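Local atomic coordinates of glycogen synthase (Cyanobacterium sp. CLg1, PDB entry 6GNF), a protein that belongs to the bacterial glycogen and starch synthase family and has the two Rossmann-like domains of a GT-B glycosyltransferase, with ADP and a glycan bound. Residues A[45-50]-A[527-532]; A[198-203]-A[273-278]; A[300-305]-A[459-464]; A[443-448]-A[521-526]. One frame throughout, in Å; residues are numbered along the deposited sequence.

Contact 1: residues A[45-50]-A[527-532]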
loop_
_atom_site.group_PDB
_atom_site.type_symbol
_atom_site.label_atom_id
_atom_site.label_comp_id
_atom_site.label_asym_id
_atom_site.label_seq_id
_atom_site.Cartn_x
_atom_site.Cartn_y
_atom_site.Cartn_z
ATOM N N GLU A 45 0.038 8.380 6.349
ATOM C CA GLU A 45 -0.786 9.125 7.290
ATOM C C GLU A 45 -0.442 8.735 8.725
ATOM O O GLU A 45 -0.112 9.597 9.528
ATOM C CB GLU A 45 -2.271 8.873 7.032
ATOM C CG GLU A 45 -3.182 9.689 7.944
ATOM C CD GLU A 45 -4.653 9.322 7.843
ATOM O OE1 GLU A 45 -5.016 8.467 7.019
ATOM O OE2 GLU A 45 -5.463 9.901 8.584
ATOM N N GLY A 46 -0.533 7.441 9.028
ATOM C CA GLY A 46 -0.462 6.950 10.399
ATOM C C GLY A 46 0.894 6.962 11.069
ATOM O O GLY A 46 1.017 7.344 12.229
ATOM N N LEU A 47 1.916 6.524 10.347
ATOM C CA LEU A 47 3.259 6.435 10.920
ATOM C C LEU A 47 3.822 7.828 11.248
ATOM O O LEU A 47 4.298 8.043 12.362
ATOM C CB LEU A 47 4.189 5.610 10.012
ATOM C CG LEU A 47 5.677 5.530 10.369
ATOM C CD1 LEU A 47 5.898 5.105 11.817
ATOM C CD2 LEU A 47 6.400 4.584 9.417
ATOM N N PRO A 48 3.732 8.788 10.311
ATOM C CA PRO A 48 4.189 10.143 10.658
ATOM C C PRO A 48 3.453 10.773 11.833
ATOM O O PRO A 48 4.081 11.464 12.636
ATOM C CB PRO A 48 3.929 10.931 9.370
ATOM C CG PRO A 48 4.122 9.911 8.307
ATOM C CD PRO A 48 3.440 8.689 8.870
ATOM N N GLU A 49 2.146 10.536 11.943
ATOM C CA GLU A 49 1.374 11.054 13.072
ATOM C C GLU A 49 1.859 10.476 14.394
ATOM O O GLU A 49 1.951 11.189 15.382
ATOM C CB GLU A 49 -0.130 10.814 12.884
ATOM C CG GLU A 49 -0.755 11.781 11.886
ATOM C CD GLU A 49 -2.242 11.578 11.629
ATOM O OE1 GLU A 49 -2.750 12.209 10.676
ATOM O OE2 GLU A 49 -2.892 10.759 12.311
ATOM N N GLU A 50 2.214 9.195 14.397
ATOM C CA GLU A 50 2.711 8.545 15.617
ATOM C C GLU A 50 4.093 9.087 15.973
ATOM O O GLU A 50 4.387 9.341 17.127
ATOM C CB GLU A 50 2.758 7.023 15.442
ATOM C CG GLU A 50 3.273 6.256 16.658
ATOM C CD GLU A 50 2.385 6.388 17.891
ATOM O OE1 GLU A 50 1.189 6.724 17.735
ATOM O OE2 GLU A 50 2.886 6.160 19.026
ATOM N N LYS A 527 4.201 0.473 18.721
ATOM C CA LYS A 527 5.375 -0.412 18.715
ATOM C C LYS A 527 6.217 -0.343 17.442
ATOM O O LYS A 527 7.443 -0.344 17.537
ATOM C CB LYS A 527 4.966 -1.865 18.958
ATOM C CG LYS A 527 4.505 -2.141 20.374
ATOM C CD LYS A 527 3.803 -3.485 20.462
ATOM C CE LYS A 527 3.014 -3.631 21.753
ATOM N NZ LYS A 527 3.904 -3.770 22.939
ATOM N N PRO A 528 5.577 -0.401 16.264
ATOM C CA PRO A 528 6.406 -0.293 15.068
ATOM C C PRO A 528 7.087 1.069 14.919
ATOM O O PRO A 528 8.252 1.117 14.523
ATOM C CB PRO A 528 5.426 -0.561 13.917
ATOM C CG PRO A 528 4.072 -0.470 14.506
ATOM C CD PRO A 528 4.210 -0.832 15.946
ATOM N N ALA A 529 6.408 2.148 15.294
ATOM C CA ALA A 529 7.011 3.489 15.216
ATOM C C ALA A 529 8.281 3.532 16.047
ATOM O O ALA A 529 9.288 4.100 15.629
ATOM C CB ALA A 529 6.043 4.550 15.701
ATOM N N ALA A 530 8.219 2.935 17.231
ATOM C CA ALA A 530 9.379 2.848 18.117
ATOM C C ALA A 530 10.559 2.123 17.456
ATOM O O ALA A 530 11.708 2.481 17.680
ATOM C CB ALA A 530 8.995 2.166 19.418
ATOM N N LYS A 531 10.269 1.113 16.638
ATOM C CA LYS A 531 11.310 0.409 15.901
ATOM C C LYS A 531 11.916 1.282 14.819
ATOM O O LYS A 531 13.117 1.233 14.603
ATOM C CB LYS A 531 10.772 -0.851 15.251
ATOM C CG LYS A 531 10.414 -1.961 16.210
ATOM C CD LYS A 531 9.954 -3.161 15.398
ATOM C CE LYS A 531 9.132 -4.127 16.216
ATOM N NZ LYS A 531 9.982 -4.772 17.248
ATOM N N TYR A 532 11.081 2.049 14.115
ATOM C CA TYR A 532 11.588 3.027 13.146
ATOM C C TYR A 532 12.525 4.032 13.830
ATOM O O TYR A 532 13.624 4.317 13.340
ATOM C CB TYR A 532 10.436 3.768 12.449
ATOM C CG TYR A 532 9.798 3.012 11.304
ATOM C CD1 TYR A 532 10.316 3.095 10.017
ATOM C CD2 TYR A 532 8.662 2.232 11.501
ATOM C CE1 TYR A 532 9.729 2.406 8.966
ATOM C CE2 TYR A 532 8.068 1.547 10.459
ATOM C CZ TYR A 532 8.597 1.630 9.197
ATOM O OH TYR A 532 7.964 0.923 8.187
#
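With CG turned away from its backbone N (chi1 174°), Leu-47 sends both methyl branches across to the helix of 527-532, while Tyr-532, with CG opposite its carbonyl carbon, turns one ring face to Leu-47. Leu-47 CD2 sits over that face of the Tyr-532 ring, nearer the rim, 3.7 Å from the centroid and 15° off the normal, a CH-pi contact; its closest ring atom is Tyr-532 CE2. The other branch, CD1, rests on Ala-529, 3.9 Å from Ala-529 CB. One turn on, Glu-50 contributes its aliphatic part: CG lies 3.4 Å from Ala-529 CB. The small alanine is thus met by both residues. Leu-47 also touches Phe-26 of strand 23-27. The axes of the two short helical segments come within 9.8 Å at a crossing angle of -71°. The arrangement is that of a GT-B fold, in which the C-terminal helix crosses back to pack on the N-terminal domain.

Contact 2: residues A[198-203]-A[273-278]. With AC1 (4,6-dideoxy-4-{[(1S,4R,5S,6S)-4,5,6-trihydroxy-3-(hydroxymethyl)cyclohex-2-en-1-yl]amino}-alpha-D-glucopyranose), chain D.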
loop_
_atom_site.group_PDB
_atom_site.type_symbol
_atom_site.label_atom_id
_atom_site.label_comp_id
_atom_site.label_asym_id
_atom_site.label_seq_id
_atom_site.Cartn_x
_atom_site.Cartn_y
_atom_site.Cartn_z
ATOM N N MET A 198 15.094 3.937 2.225
ATOM C CA MET A 198 14.227 3.423 1.189
ATOM C C MET A 198 13.186 2.556 1.898
ATOM O O MET A 198 13.527 1.544 2.500
ATOM C CB MET A 198 15.071 2.601 0.208
ATOM C CG MET A 198 14.474 2.395 -1.164
ATOM S SD MET A 198 14.289 3.959 -2.050
ATOM C CE MET A 198 12.535 3.811 -2.416
ATOM N N LEU A 199 11.939 3.011 1.927
ATOM C CA LEU A 199 10.860 2.228 2.520
ATOM C C LEU A 199 10.056 1.580 1.421
ATOM O O LEU A 199 9.336 2.248 0.682
ATOM C CB LEU A 199 9.961 3.090 3.403
ATOM C CG LEU A 199 8.813 2.365 4.121
ATOM C CD1 LEU A 199 9.310 1.135 4.871
ATOM C CD2 LEU A 199 8.093 3.297 5.080
ATOM N N LEU A 200 10.181 0.260 1.328
ATOM C CA LEU A 200 9.558 -0.508 0.268
ATOM C C LEU A 200 8.201 -1.019 0.724
ATOM O O LEU A 200 8.099 -1.666 1.772
ATOM C CB LEU A 200 10.457 -1.686 -0.106
ATOM C CG LEU A 200 9.853 -2.720 -1.056
ATOM C CD1 LEU A 200 9.671 -2.125 -2.447
ATOM C CD2 LEU A 200 10.721 -3.972 -1.102
ATOM N N HIS A 201 7.158 -0.698 -0.038
ATOM C CA HIS A 201 5.812 -1.195 0.249
ATOM C C HIS A 201 5.391 -2.323 -0.675
ATOM O O HIS A 201 4.535 -3.102 -0.304
ATOM C CB HIS A 201 4.783 -0.070 0.157
ATOM C CG HIS A 201 5.040 1.054 1.104
ATOM N ND1 HIS A 201 4.350 1.200 2.283
ATOM C CD2 HIS A 201 5.918 2.087 1.049
ATOM C CE1 HIS A 201 4.792 2.270 2.914
ATOM N NE2 HIS A 201 5.738 2.833 2.183
ATOM N N ASN A 202 5.967 -2.379 -1.876
ATOM C CA ASN A 202 5.601 -3.385 -2.871
ATOM C C ASN A 202 6.674 -3.542 -3.936
ATOM O O ASN A 202 6.901 -2.616 -4.724
ATOM C CB ASN A 202 4.278 -3.010 -3.546
ATOM C CG ASN A 202 3.589 -4.214 -4.194
ATOM O OD1 ASN A 202 4.227 -5.082 -4.797
ATOM N ND2 ASN A 202 2.292 -4.275 -4.059
ATOM N N ILE A 203 7.291 -4.722 -3.973
ATOM C CA ILE A 203 8.420 -5.007 -4.858
ATOM C C ILE A 203 7.995 -5.303 -6.292
ATOM O O ILE A 203 8.841 -5.346 -7.181
ATOM C CB ILE A 203 9.262 -6.190 -4.308
ATOM C CG1 ILE A 203 10.664 -6.232 -4.919
ATOM C CG2 ILE A 203 8.574 -7.524 -4.548
ATOM C CD1 ILE A 203 11.668 -5.374 -4.196
ATOM N N PRO A 273 8.673 -8.250 8.548
ATOM C CA PRO A 273 9.863 -9.112 8.586
ATOM C C PRO A 273 9.790 -10.298 7.628
ATOM O O PRO A 273 10.798 -10.706 7.072
ATOM C CB PRO A 273 9.882 -9.653 10.020
ATOM C CG PRO A 273 8.989 -8.772 10.813
ATOM C CD PRO A 273 8.032 -8.110 9.872
ATOM N N ASN A 274 8.616 -10.894 7.483
ATOM C CA ASN A 274 8.500 -12.079 6.631
ATOM C C ASN A 274 8.577 -11.711 5.157
ATOM O O ASN A 274 9.100 -12.487 4.361
ATOM C CB ASN A 274 7.217 -12.869 6.933
ATOM C CG ASN A 274 7.167 -14.197 6.197
ATOM O OD1 ASN A 274 8.076 -15.014 6.312
ATOM N ND2 ASN A 274 6.117 -14.408 5.416
ATOM N N PHE A 275 8.045 -10.545 4.794
ATOM C CA PHE A 275 8.181 -10.063 3.421
ATOM C C PHE A 275 9.643 -9.781 3.084
ATOM O O PHE A 275 10.103 -10.119 1.992
ATOM C CB PHE A 275 7.340 -8.817 3.182
ATOM C CG PHE A 275 7.423 -8.293 1.771
ATOM C CD1 PHE A 275 7.078 -9.102 0.697
ATOM C CD2 PHE A 275 7.834 -6.996 1.522
ATOM C CE1 PHE A 275 7.150 -8.625 -0.600
ATOM C CE2 PHE A 275 7.907 -6.513 0.228
ATOM C CZ PHE A 275 7.563 -7.328 -0.834
ATOM N N ALA A 276 10.368 -9.184 4.030
ATOM C CA ALA A 276 11.795 -8.898 3.839
ATOM C C ALA A 276 12.540 -10.198 3.548
ATOM O O ALA A 276 13.377 -10.265 2.650
ATOM C CB ALA A 276 12.371 -8.229 5.080
ATOM N N HIS A 277 12.206 -11.221 4.327
ATOM C CA HIS A 277 12.732 -12.563 4.143
ATOM C C HIS A 277 12.439 -13.091 2.742
ATOM O O HIS A 277 13.310 -13.667 2.112
ATOM C CB HIS A 277 12.101 -13.478 5.186
ATOM C CG HIS A 277 12.789 -14.788 5.331
ATOM N ND1 HIS A 277 12.874 -15.684 4.287
ATOM C CD2 HIS A 277 13.347 -15.402 6.402
ATOM C CE1 HIS A 277 13.493 -16.774 4.694
ATOM N NE2 HIS A 277 13.791 -16.629 5.973
ATOM N N GLU A 278 11.203 -12.925 2.280
ATOM C CA GLU A 278 10.817 -13.399 0.949
ATOM C C GLU A 278 11.601 -12.694 -0.137
ATOM O O GLU A 278 12.086 -13.328 -1.069
ATOM C CB GLU A 278 9.326 -13.189 0.706
ATOM C CG GLU A 278 8.436 -14.171 1.445
ATOM C CD GLU A 278 6.963 -13.826 1.373
ATOM O OE1 GLU A 278 6.612 -12.661 1.108
ATOM O OE2 GLU A 278 6.163 -14.761 1.581
HETATM C C1 AC1 D . 0.662 1.598 -4.895
HETATM O O2 AC1 D . 3.076 1.680 -4.582
HETATM C C2 AC1 D . 1.823 1.425 -3.915
HETATM C C4A AC1 D . 1.022 -2.978 1.914
HETATM C C3 AC1 D . 1.825 0.036 -3.274
HETATM O O3 AC1 D . 2.826 0.045 -2.252
HETATM C C4 AC1 D . 0.440 -0.331 -2.696
HETATM N N4A AC1 D . 0.368 -1.664 -2.051
HETATM C C5 AC1 D . -0.572 -0.198 -3.845
HETATM O O5 AC1 D . -0.578 1.154 -4.322
HETATM C C6 AC1 D . -1.995 -0.542 -3.436
HETATM C C1B AC1 D . 1.208 -2.123 -0.941
HETATM C C2B AC1 D . 0.979 -3.602 -0.513
HETATM O O2B AC1 D . 0.102 -4.320 -1.375
HETATM C C3B AC1 D . 0.374 -3.822 0.856
HETATM O O3B AC1 D . 0.559 -5.187 1.233
HETATM O O4 AC1 D . 0.225 -3.131 3.093
HETATM C C5B AC1 D . 1.077 -1.534 1.487
HETATM C C7B AC1 D . 1.109 -1.162 0.218
HETATM C C6B AC1 D . 1.146 -0.483 2.549
HETATM O O6B AC1 D . 2.319 -0.750 3.320
#
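Phe-275, on the first turns of helix 273-281, packs against the C-terminal end of strand 195-200 and the loop that follows, within the N-terminal Rossmann-like domain. The apolar contacts gather at the outer end of its ring, on the neighbouring atoms CE2 and CZ. Leu-200 CD2 lies 4.0 Å from Phe-275 CE2, and the two side chains cross at about a right angle. Ile-203 comes to the ring edge instead, with CG2 near the ring plane and 3.9 Å from Phe-275 CZ. Phe-275 reaches this far because its CG is anti to the backbone N (chi1 -179°), which carries the ring off the helix toward the strand end. Leu-258 of helix 257-264 touches both Leu-200 and Ile-203, so helices 257-264 and 273-281, the strand end and the loop share a buried apolar patch. No hydrogen bond joins the two segments.

In the loop, His-201 and Asn-202 line the glycan pocket. Asn-202 only comes close to the ligand, with CB 3.6 Å from AC1 O3 and ND2 3.5 Å from AC1 O2B. The hydrogen bond is made by His-201, which is held from both nitrogens: NE2 is hydrogen-bonded to Asn-170 OD1, which fixes the rotation of the ring, and ND1 faces the ligand. There AC1 O6B lies at the ring edge, in its plane, 3.0 Å from His-201 ND1 in a nearly straight hydrogen bond (174°).

Contact 3: residues A[300-305]-A[459-464]. With AC1 (4,6-dideoxy-4-{[(1S,4R,5S,6S)-4,5,6-trihydroxy-3-(hydroxymethyl)cyclohex-2-en-1-yl]amino}-alpha-D-glucopyranose), chain D.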
loop_
_atom_site.group_PDB
_atom_site.type_symbol
_atom_site.label_atom_id
_atom_site.label_comp_id
_atom_site.label_asym_id
_atom_site.label_seq_id
_atom_site.Cartn_x
_atom_site.Cartn_y
_atom_site.Cartn_z
ATOM N N GLY A 300 12.508 -5.665 7.857
ATOM C CA GLY A 300 11.071 -5.480 7.832
ATOM C C GLY A 300 10.522 -5.049 9.177
ATOM O O GLY A 300 10.964 -5.522 10.225
ATOM N N ILE A 301 9.547 -4.143 9.135
ATOM C CA ILE A 301 8.798 -3.716 10.313
ATOM C C ILE A 301 7.322 -3.765 9.958
ATOM O O ILE A 301 6.882 -3.064 9.059
ATOM C CB ILE A 301 9.163 -2.278 10.731
ATOM C CG1 ILE A 301 10.644 -2.194 11.092
ATOM C CG2 ILE A 301 8.310 -1.839 11.913
ATOM C CD1 ILE A 301 11.128 -0.781 11.324
ATOM N N THR A 302 6.566 -4.591 10.673
ATOM C CA THR A 302 5.147 -4.781 10.395
ATOM C C THR A 302 4.363 -3.488 10.581
ATOM O O THR A 302 4.440 -2.873 11.639
ATOM C CB THR A 302 4.565 -5.866 11.323
ATOM O OG1 THR A 302 5.259 -7.096 11.101
ATOM C CG2 THR A 302 3.081 -6.093 11.071
ATOM N N ASN A 303 3.568 -3.116 9.575
ATOM C CA ASN A 303 2.733 -1.919 9.662
ATOM C C ASN A 303 1.765 -2.030 10.823
ATOM O O ASN A 303 1.246 -3.109 11.092
ATOM C CB ASN A 303 1.883 -1.714 8.400
ATOM C CG ASN A 303 2.682 -1.248 7.203
ATOM O OD1 ASN A 303 3.769 -0.670 7.336
ATOM N ND2 ASN A 303 2.131 -1.477 6.015
ATOM N N GLY A 304 1.520 -0.908 11.488
ATOM C CA GLY A 304 0.372 -0.762 12.356
ATOM C C GLY A 304 -0.712 -0.033 11.595
ATOM O O GLY A 304 -0.688 0.051 10.354
ATOM N N THR A 305 -1.677 0.489 12.334
ATOM C CA THR A 305 -2.776 1.226 11.745
ATOM C C THR A 305 -3.375 2.207 12.758
ATOM O O THR A 305 -3.233 2.040 13.965
ATOM C CB THR A 305 -3.850 0.251 11.251
ATOM O OG1 THR A 305 -4.865 0.974 10.549
ATOM C CG2 THR A 305 -4.485 -0.508 12.411
ATOM N N VAL A 459 1.533 -13.776 7.332
ATOM C CA VAL A 459 2.119 -14.748 8.252
ATOM C C VAL A 459 2.473 -14.072 9.578
ATOM O O VAL A 459 2.226 -14.614 10.644
ATOM C CB VAL A 459 3.388 -15.411 7.662
ATOM C CG1 VAL A 459 4.018 -16.351 8.683
ATOM C CG2 VAL A 459 3.050 -16.179 6.385
ATOM N N ASP A 460 3.046 -12.879 9.511
ATOM C CA ASP A 460 3.430 -12.132 10.709
ATOM C C ASP A 460 2.237 -11.665 11.534
ATOM O O ASP A 460 2.306 -11.658 12.756
ATOM C CB ASP A 460 4.275 -10.898 10.334
ATOM C CG ASP A 460 5.685 -11.247 9.927
ATOM O OD1 ASP A 460 6.330 -12.062 10.614
ATOM O OD2 ASP A 460 6.162 -10.701 8.918
ATOM N N THR A 461 1.171 -11.239 10.863
ATOM C CA THR A 461 0.052 -10.572 11.528
ATOM C C THR A 461 -1.081 -11.499 11.963
ATOM O O THR A 461 -1.906 -11.122 12.790
ATOM C CB THR A 461 -0.543 -9.475 10.624
ATOM O OG1 THR A 461 -0.854 -10.030 9.332
ATOM C CG2 THR A 461 0.449 -8.341 10.472
ATOM N N VAL A 462 -1.126 -12.701 11.400
ATOM C CA VAL A 462 -2.179 -13.674 11.719
ATOM C C VAL A 462 -1.562 -15.004 12.177
ATOM O O VAL A 462 -1.568 -15.994 11.441
ATOM C CB VAL A 462 -3.112 -13.915 10.510
ATOM C CG1 VAL A 462 -4.324 -14.756 10.911
ATOM C CG2 VAL A 462 -3.572 -12.595 9.920
ATOM N N PRO A 463 -0.998 -15.025 13.397
ATOM C CA PRO A 463 -0.614 -16.295 14.003
ATOM C C PRO A 463 -1.852 -17.109 14.403
ATOM O O PRO A 463 -2.972 -16.596 14.327
ATOM C CB PRO A 463 0.187 -15.864 15.235
ATOM C CG PRO A 463 -0.342 -14.518 15.571
ATOM C CD PRO A 463 -0.604 -13.882 14.239
ATOM N N PRO A 464 -1.662 -18.367 14.837
ATOM C CA PRO A 464 -2.798 -19.268 15.093
ATOM C C PRO A 464 -3.836 -18.829 16.145
ATOM O O PRO A 464 -4.971 -19.313 16.109
ATOM C CB PRO A 464 -2.119 -20.578 15.532
ATOM C CG PRO A 464 -0.742 -20.506 14.969
ATOM C CD PRO A 464 -0.368 -19.056 15.013
HETATM C C1 AC1 D . 0.662 1.598 -4.895
HETATM O O2 AC1 D . 3.076 1.680 -4.582
HETATM C C2 AC1 D . 1.823 1.425 -3.915
HETATM C C4A AC1 D . 1.022 -2.978 1.914
HETATM C C3 AC1 D . 1.825 0.036 -3.274
HETATM O O3 AC1 D . 2.826 0.045 -2.252
HETATM C C4 AC1 D . 0.440 -0.331 -2.696
HETATM N N4A AC1 D . 0.368 -1.664 -2.051
HETATM C C5 AC1 D . -0.572 -0.198 -3.845
HETATM O O5 AC1 D . -0.578 1.154 -4.322
HETATM C C6 AC1 D . -1.995 -0.542 -3.436
HETATM C C1B AC1 D . 1.208 -2.123 -0.941
HETATM C C2B AC1 D . 0.979 -3.602 -0.513
HETATM O O2B AC1 D . 0.102 -4.320 -1.375
HETATM C C3B AC1 D . 0.374 -3.822 0.856
HETATM O O3B AC1 D . 0.559 -5.187 1.233
HETATM O O4 AC1 D . 0.225 -3.131 3.093
HETATM C C5B AC1 D . 1.077 -1.534 1.487
HETATM C C7B AC1 D . 1.109 -1.162 0.218
HETATM C C6B AC1 D . 1.146 -0.483 2.549
HETATM O O6B AC1 D . 2.319 -0.750 3.320
#
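Thr-302 and Thr-461 approach obliquely, methyl to methyl: Thr-302 CG2 stands 3.5 Å from Thr-461 CG2. The methyl of Thr-302 lies anti to its backbone N, which aims it at the helix end, while its hydroxyl swings to the side of Asp-460, where Thr-302 OG1 is 4.0 Å from Asp-460 CB. The polar ends of the partners turn elsewhere: Thr-461 OG1 is hydrogen-bonded to Gly-457 O and Gln-440 NE2, and Asp-460 OD2 to Asn-274 N at the start of helix 273-281. Next along the loop, Asn-303 faces the glycan pocket, with CG beside its own backbone N (chi1 -73°). Its ND2 donates to AC1 O6B at 2.8 Å, somewhat bent at 143°. The same oxygen is also hydrogen-bonded to His-201 ND1. Chemically, a close methyl-to-methyl touch and a looser hydroxyl-to-CB one make the fit between the segments van der Waals packing, while the directional bonds of Asp-460 and Thr-461 go elsewhere and Asn-303 binds the ligand.

Contact 4: residues A[443-448]-A[521-526]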
loop_
_atom_site.group_PDB
_atom_site.type_symbol
_atom_site.label_atom_id
_atom_site.label_comp_id
_atom_site.label_asym_id
_atom_site.label_seq_id
_atom_site.Cartn_x
_atom_site.Cartn_y
_atom_site.Cartn_z
ATOM N N ALA A 443 -9.858 -5.839 10.565
ATOM C CA ALA A 443 -10.761 -6.929 10.894
ATOM C C ALA A 443 -10.605 -7.364 12.347
ATOM O O ALA A 443 -11.591 -7.537 13.058
ATOM C CB ALA A 443 -10.523 -8.106 9.963
ATOM N N MET A 444 -9.369 -7.555 12.785
ATOM C CA MET A 444 -9.111 -8.002 14.146
ATOM C C MET A 444 -9.618 -7.013 15.191
ATOM O O MET A 444 -10.132 -7.421 16.223
ATOM C CB MET A 444 -7.628 -8.322 14.348
ATOM C CG MET A 444 -7.208 -9.604 13.640
ATOM S SD MET A 444 -5.523 -10.150 13.962
ATOM C CE MET A 444 -4.584 -8.964 13.011
ATOM N N MET A 445 -9.489 -5.717 14.941
ATOM C CA MET A 445 -10.021 -4.719 15.876
ATOM C C MET A 445 -11.540 -4.802 16.019
ATOM O O MET A 445 -12.079 -4.407 17.045
ATOM C CB MET A 445 -9.640 -3.306 15.449
ATOM C CG MET A 445 -8.180 -2.976 15.610
ATOM S SD MET A 445 -7.781 -1.317 14.988
ATOM C CE MET A 445 -8.629 -0.289 16.191
ATOM N N TYR A 446 -12.210 -5.318 14.988
ATOM C CA TYR A 446 -13.660 -5.508 15.008
ATOM C C TYR A 446 -14.077 -6.913 15.484
ATOM O O TYR A 446 -15.260 -7.230 15.502
ATOM C CB TYR A 446 -14.249 -5.232 13.613
ATOM C CG TYR A 446 -14.343 -3.754 13.262
ATOM C CD1 TYR A 446 -13.204 -3.008 13.027
ATOM C CD2 TYR A 446 -15.572 -3.116 13.160
ATOM C CE1 TYR A 446 -13.272 -1.663 12.706
ATOM C CE2 TYR A 446 -15.657 -1.769 12.840
ATOM C CZ TYR A 446 -14.501 -1.046 12.609
ATOM O OH TYR A 446 -14.552 0.304 12.292
ATOM N N GLY A 447 -13.113 -7.755 15.843
ATOM C CA GLY A 447 -13.405 -9.125 16.265
ATOM C C GLY A 447 -13.733 -10.038 15.098
ATOM O O GLY A 447 -14.330 -11.095 15.263
ATOM N N THR A 448 -13.322 -9.622 13.907
ATOM C CA THR A 448 -13.557 -10.378 12.688
ATOM C C THR A 448 -12.280 -11.153 12.383
ATOM O O THR A 448 -11.197 -10.576 12.318
ATOM C CB THR A 448 -13.939 -9.430 11.528
ATOM O OG1 THR A 448 -15.181 -8.780 11.838
ATOM C CG2 THR A 448 -14.093 -10.181 10.216
ATOM N N ASN A 521 -5.868 -7.625 20.485
ATOM C CA ASN A 521 -4.616 -7.523 19.738
ATOM C C ASN A 521 -4.286 -6.083 19.374
ATOM O O ASN A 521 -5.030 -5.441 18.635
ATOM C CB ASN A 521 -4.708 -8.366 18.465
ATOM C CG ASN A 521 -3.386 -8.483 17.738
ATOM O OD1 ASN A 521 -2.327 -8.314 18.333
ATOM N ND2 ASN A 521 -3.444 -8.792 16.441
ATOM N N ASP A 522 -3.165 -5.581 19.882
ATOM C CA ASP A 522 -2.757 -4.201 19.634
ATOM C C ASP A 522 -2.055 -4.092 18.277
ATOM O O ASP A 522 -0.979 -4.643 18.075
ATOM C CB ASP A 522 -1.846 -3.713 20.761
ATOM C CG ASP A 522 -1.333 -2.300 20.539
ATOM O OD1 ASP A 522 -2.020 -1.472 19.890
ATOM O OD2 ASP A 522 -0.217 -2.019 21.030
ATOM N N VAL A 523 -2.699 -3.401 17.344
ATOM C CA VAL A 523 -2.179 -3.222 15.993
ATOM C C VAL A 523 -1.954 -1.734 15.673
ATOM O O VAL A 523 -1.993 -1.329 14.515
ATOM C CB VAL A 523 -3.114 -3.870 14.940
ATOM C CG1 VAL A 523 -3.089 -5.380 15.068
ATOM C CG2 VAL A 523 -4.545 -3.366 15.066
ATOM N N SER A 524 -1.776 -0.918 16.713
ATOM C CA SER A 524 -1.527 0.511 16.529
ATOM C C SER A 524 -0.099 0.746 16.056
ATOM O O SER A 524 0.707 -0.198 15.984
ATOM C CB SER A 524 -1.755 1.267 17.827
ATOM O OG SER A 524 -0.760 0.927 18.773
ATOM N N TRP A 525 0.209 2.006 15.736
ATOM C CA TRP A 525 1.543 2.385 15.278
ATOM C C TRP A 525 2.589 2.485 16.394
ATOM O O TRP A 525 3.770 2.638 16.120
ATOM C CB TRP A 525 1.474 3.698 14.497
ATOM C CG TRP A 525 1.091 3.485 13.090
ATOM C CD1 TRP A 525 -0.098 3.795 12.506
ATOM C CD2 TRP A 525 1.890 2.873 12.077
ATOM N NE1 TRP A 525 -0.085 3.424 11.181
ATOM C CE2 TRP A 525 1.124 2.857 10.892
ATOM C CE3 TRP A 525 3.182 2.345 12.052
ATOM C CZ2 TRP A 525 1.601 2.327 9.700
ATOM C CZ3 TRP A 525 3.663 1.824 10.861
ATOM C CH2 TRP A 525 2.871 1.817 9.700
ATOM N N LYS A 526 2.153 2.397 17.643
ATOM C CA LYS A 526 3.011 2.610 18.812
ATOM C C LYS A 526 4.315 1.798 18.781
ATOM O O LYS A 526 5.404 2.375 18.765
ATOM C CB LYS A 526 2.202 2.306 20.074
ATOM C CG LYS A 526 2.694 2.941 21.364
ATOM C CD LYS A 526 1.513 3.192 22.310
ATOM C CE LYS A 526 1.741 2.645 23.710
ATOM N NZ LYS A 526 2.913 3.268 24.387
#
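Met-444 and Met-445, at the end of helix 439-445, meet Asn-521 and Val-523 of the loop leading to helix 526-540. The polar link is a weak hydrogen bond: Asn-521 ND2 donates to Met-444 SD at 3.5 Å with an angle of 143°, and the side chains cross at a slant. The Met-444 chain is bent at its last torsion (chi3 -74°), which also brings CE within 3.6 Å of Asn-521 ND2. The apolar part centres on Val-523. Its CG2 lies 3.7 Å from Met-445 CG and almost as near to the sulfur of that residue, while CG1 touches Met-444 CE only loosely.

Within each segment, hydrogen bonds shape the ends. Gly-447, with positive phi, closes helix 439-445 in a Schellman motif, Thr-448 N bonding to Ala-443 O. In the loop, Asp-522 OD1 takes two bonds from Ser-524: the backbone N, which makes an Asx turn and comes from above the carboxylate plane, and Ser-524 OG at 2.9 Å on the syn side. Ser-524 OG in turn accepts a weak capping bond from Lys-526 N.

Phe-466 touches both Met-444 and Asn-521. The loop so held runs between helices 509-520 and 526-540, and Trp-525 at its far end packs on helix 39-54, which places the contact between the C-terminal domain's helix 439-445 and the N-terminal domain.

From the N terminus, helix 39-54 waits for helix 526-540, so contact 1 closes a loop of nearly the whole chain, and the other three lie within it. Contact 2 closes early and locally, inside the N-terminal domain, before contact 3 opens. Contact 3 joins the loop after strand 298-300 to helix 457-461; contact 4 opens before it ends and closes after, so the two cross. Contacts 2 and 3 share AC1 and also meet at Asn-274 and Asp-460. Contacts 3 and 4 meet where Thr-305 N lies 2.9 Å from Val-523 O, a probable hydrogen bond. Trp-525 of contact 4 packs on helix 39-54 and Ile-301 of contact 3 on helix 526-540, so both halves of contact 1 are joined to the others.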